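Local atomic coordinates of starch synthase I (Hordeum vulgare, PDB entry 4HLN), a protein that belongs to the starch synthases, plant glycosyltransferases built from two Rossmann-like domains in the GT-B manner. Residues Asn235-Arg238 with Tyr239-Cys243. Sequence-based numbering, arbitrary orientation.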
ATOM      1  N   ASN A 235     -22.026   9.550  -1.844  1.00 34.64           N
ATOM      2  CA  ASN A 235     -20.635   9.325  -2.201  1.00 43.28           C
ATOM      3  C   ASN A 235     -20.337   9.485  -3.688  1.00 45.03           C
ATOM      4  O   ASN A 235     -19.479  10.287  -4.085  1.00 41.73           O
ATOM      5  CB  ASN A 235     -20.183   7.937  -1.748  1.00 45.17           C
ATOM      6  CG  ASN A 235     -19.663   7.941  -0.336  1.00 44.37           C
ATOM      7  OD1 ASN A 235     -19.451   9.000   0.241  1.00 40.53           O
ATOM      8  ND2 ASN A 235     -19.453   6.760   0.231  1.00 44.32           N
ATOM      9  N   GLN A 236     -21.035   8.716  -4.515  1.00 25.68           N
ATOM     10  CA  GLN A 236     -20.777   8.765  -5.940  1.00 33.43           C
ATOM     11  C   GLN A 236     -20.748  10.215  -6.415  1.00 39.86           C
ATOM     12  O   GLN A 236     -19.878  10.606  -7.170  1.00 44.42           O
ATOM     13  CB  GLN A 236     -21.819   7.971  -6.707  1.00 28.59           C
ATOM     14  CG  GLN A 236     -21.585   7.968  -8.211  1.00 28.77           C
ATOM     15  CD  GLN A 236     -22.783   7.453  -8.984  1.00 48.10           C
ATOM     16  OE1 GLN A 236     -23.894   7.982  -8.854  1.00 56.04           O
ATOM     17  NE2 GLN A 236     -22.569   6.406  -9.792  1.00 47.11           N
ATOM     18  N   PHE A 237     -21.689  11.010  -5.936  1.00 37.50           N
ATOM     19  CA  PHE A 237     -21.738  12.421  -6.257  1.00 36.77           C
ATOM     20  C   PHE A 237     -20.525  13.198  -5.714  1.00 42.70           C
ATOM     21  O   PHE A 237     -19.917  14.017  -6.433  1.00 37.83           O
ATOM     22  CB  PHE A 237     -23.053  13.013  -5.736  1.00 33.67           C
ATOM     23  CG  PHE A 237     -23.072  14.509  -5.680  1.00 39.48           C
ATOM     24  CD1 PHE A 237     -23.032  15.266  -6.845  1.00 43.92           C
ATOM     25  CD2 PHE A 237     -23.132  15.167  -4.459  1.00 37.53           C
ATOM     26  CE1 PHE A 237     -23.047  16.661  -6.791  1.00 41.99           C
ATOM     27  CE2 PHE A 237     -23.151  16.566  -4.397  1.00 40.93           C
ATOM     28  CZ  PHE A 237     -23.111  17.315  -5.558  1.00 30.35           C
ATOM     29  N   ARG A 238     -20.182  12.951  -4.453  1.00 34.27           N
ATOM     30  CA  ARG A 238     -19.092  13.678  -3.801  1.00 34.39           C
ATOM     31  C   ARG A 238     -17.797  13.470  -4.568  1.00 41.76           C
ATOM     32  O   ARG A 238     -17.062  14.417  -4.839  1.00 39.15           O
ATOM     33  CB  ARG A 238     -18.875  13.212  -2.354  1.00 27.96           C
ATOM     34  CG  ARG A 238     -19.991  13.529  -1.374  1.00 39.57           C
ATOM     35  CD  ARG A 238     -19.963  12.543  -0.219  1.00 42.48           C
ATOM     36  NE  ARG A 238     -19.305  13.061   0.971  1.00 42.49           N
ATOM     37  CZ  ARG A 238     -18.501  12.347   1.752  1.00 50.29           C
ATOM     38  NH1 ARG A 238     -18.246  11.089   1.446  1.00 52.50           N
ATOM     39  NH2 ARG A 238     -17.942  12.890   2.832  1.00 59.99           N
ATOM     40  N   TYR A 239     -17.522  12.223  -4.925  1.00 33.82           N
ATOM     41  CA  TYR A 239     -16.240  11.894  -5.517  1.00 34.24           C
ATOM     42  C   TYR A 239     -16.177  12.162  -7.018  1.00 37.82           C
ATOM     43  O   TYR A 239     -15.105  12.328  -7.589  1.00 41.19           O
ATOM     44  CB  TYR A 239     -15.811  10.492  -5.093  1.00 35.95           C
ATOM     45  CG  TYR A 239     -15.544  10.505  -3.620  1.00 41.57           C
ATOM     46  CD1 TYR A 239     -16.409   9.902  -2.721  1.00 37.07           C
ATOM     47  CD2 TYR A 239     -14.452  11.212  -3.113  1.00 46.51           C
ATOM     48  CE1 TYR A 239     -16.166   9.963  -1.343  1.00 37.37           C
ATOM     49  CE2 TYR A 239     -14.194  11.272  -1.762  1.00 42.98           C
ATOM     50  CZ  TYR A 239     -15.049  10.644  -0.874  1.00 45.67           C
ATOM     51  OH  TYR A 239     -14.773  10.722   0.477  1.00 41.17           O
ATOM     52  N   THR A 240     -17.348  12.255  -7.629  1.00 36.77           N
ATOM     53  CA  THR A 240     -17.483  12.825  -8.962  1.00 39.92           C
ATOM     54  C   THR A 240     -16.983  14.282  -8.968  1.00 41.96           C
ATOM     55  O   THR A 240     -16.242  14.687  -9.869  1.00 39.17           O
ATOM     56  CB  THR A 240     -18.959  12.734  -9.438  1.00 34.93           C
ATOM     57  OG1 THR A 240     -19.296  11.359  -9.626  1.00 40.29           O
ATOM     58  CG2 THR A 240     -19.188  13.456 -10.756  1.00 26.73           C
ATOM     59  N   LEU A 241     -17.373  15.057  -7.955  1.00 35.86           N
ATOM     60  CA  LEU A 241     -16.939  16.446  -7.862  1.00 37.43           C
ATOM     61  C   LEU A 241     -15.426  16.488  -7.760  1.00 42.69           C
ATOM     62  O   LEU A 241     -14.761  17.281  -8.446  1.00 37.47           O
ATOM     63  CB  LEU A 241     -17.543  17.140  -6.648  1.00 34.31           C
ATOM     64  CG  LEU A 241     -19.055  17.329  -6.645  1.00 45.21           C
ATOM     65  CD1 LEU A 241     -19.510  18.116  -5.417  1.00 42.68           C
ATOM     66  CD2 LEU A 241     -19.528  17.989  -7.923  1.00 37.50           C
ATOM     67  N   LEU A 242     -14.898  15.615  -6.902  1.00 32.47           N
ATOM     68  CA  LEU A 242     -13.471  15.528  -6.664  1.00 31.74           C
ATOM     69  C   LEU A 242     -12.749  15.376  -7.987  1.00 42.72           C
ATOM     70  O   LEU A 242     -11.744  16.035  -8.235  1.00 46.24           O
ATOM     71  CB  LEU A 242     -13.145  14.327  -5.777  1.00 26.52           C
ATOM     72  CG  LEU A 242     -11.637  14.143  -5.637  1.00 34.39           C
ATOM     73  CD1 LEU A 242     -10.983  15.439  -5.119  1.00 34.03           C
ATOM     74  CD2 LEU A 242     -11.286  12.976  -4.756  1.00 40.00           C
ATOM     75  N   CYS A 243     -13.278  14.505  -8.840  1.00 34.49           N
ATOM     76  CA  CYS A 243     -12.592  14.134 -10.063  1.00 29.24           C
ATOM     77  C   CYS A 243     -12.612  15.245 -11.106  1.00 41.56           C
ATOM     78  O   CYS A 243     -11.586  15.548 -11.698  1.00 42.33           O
ATOM     79  CB  CYS A 243     -13.166  12.830 -10.618  1.00 37.73           C
ATOM     80  SG  CYS A 243     -12.610  11.343  -9.715  1.00 44.42           S
TER
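Gln236 O takes two donors from Thr240: the amide N at 3.1 Å and the hydroxyl OG1 at 2.6 Å, arriving from opposite faces of the carbonyl plane. With OG1 anti to the carbonyl carbon and beside the backbone N (chi1 -67°), the hydroxyl turns back to a carbonyl one turn earlier, as helical threonines often do. Asn235 O receives Tyr239 N at 2.9 Å, and Leu241 N to Phe237 O and Leu242 N to Arg238 O continue the pattern. The Phe237 ring, its CG anti to the backbone N, takes Leu241 CG over one face, with Leu241 CD1 3.7 Å from Phe237 CZ.

Tyr239 runs alongside both Asn235, whose OD1 lies 3.8 Å from Tyr239 CE1, and Arg238. Arg238 CB sits over one face of the Tyr239 ring, offset toward the rim, while the guanidinium, turned 77° from the ring plane, brings NH1 to 3.7 Å from CE1. Several acceptors hold that guanidinium: NH1 donates to Phe229 O and, in a bent bond (134°) tilted from the guanidinium plane, to Asn235 OD1 at 2.7 Å; NE donates to Ser217 O. Tyr239 OH is fixed by Tyr168 OH and Phe229 O, Gln236 NE2 by Thr312 OG1.

Helix 235-252 of the catalytic domain here packs Gln236 and Thr240 on Phe347 of helix 347-354, whereas Cys243 meets helix 276-284 and Phe237 sets its ring edge-to-face with His196 on strand 195-205.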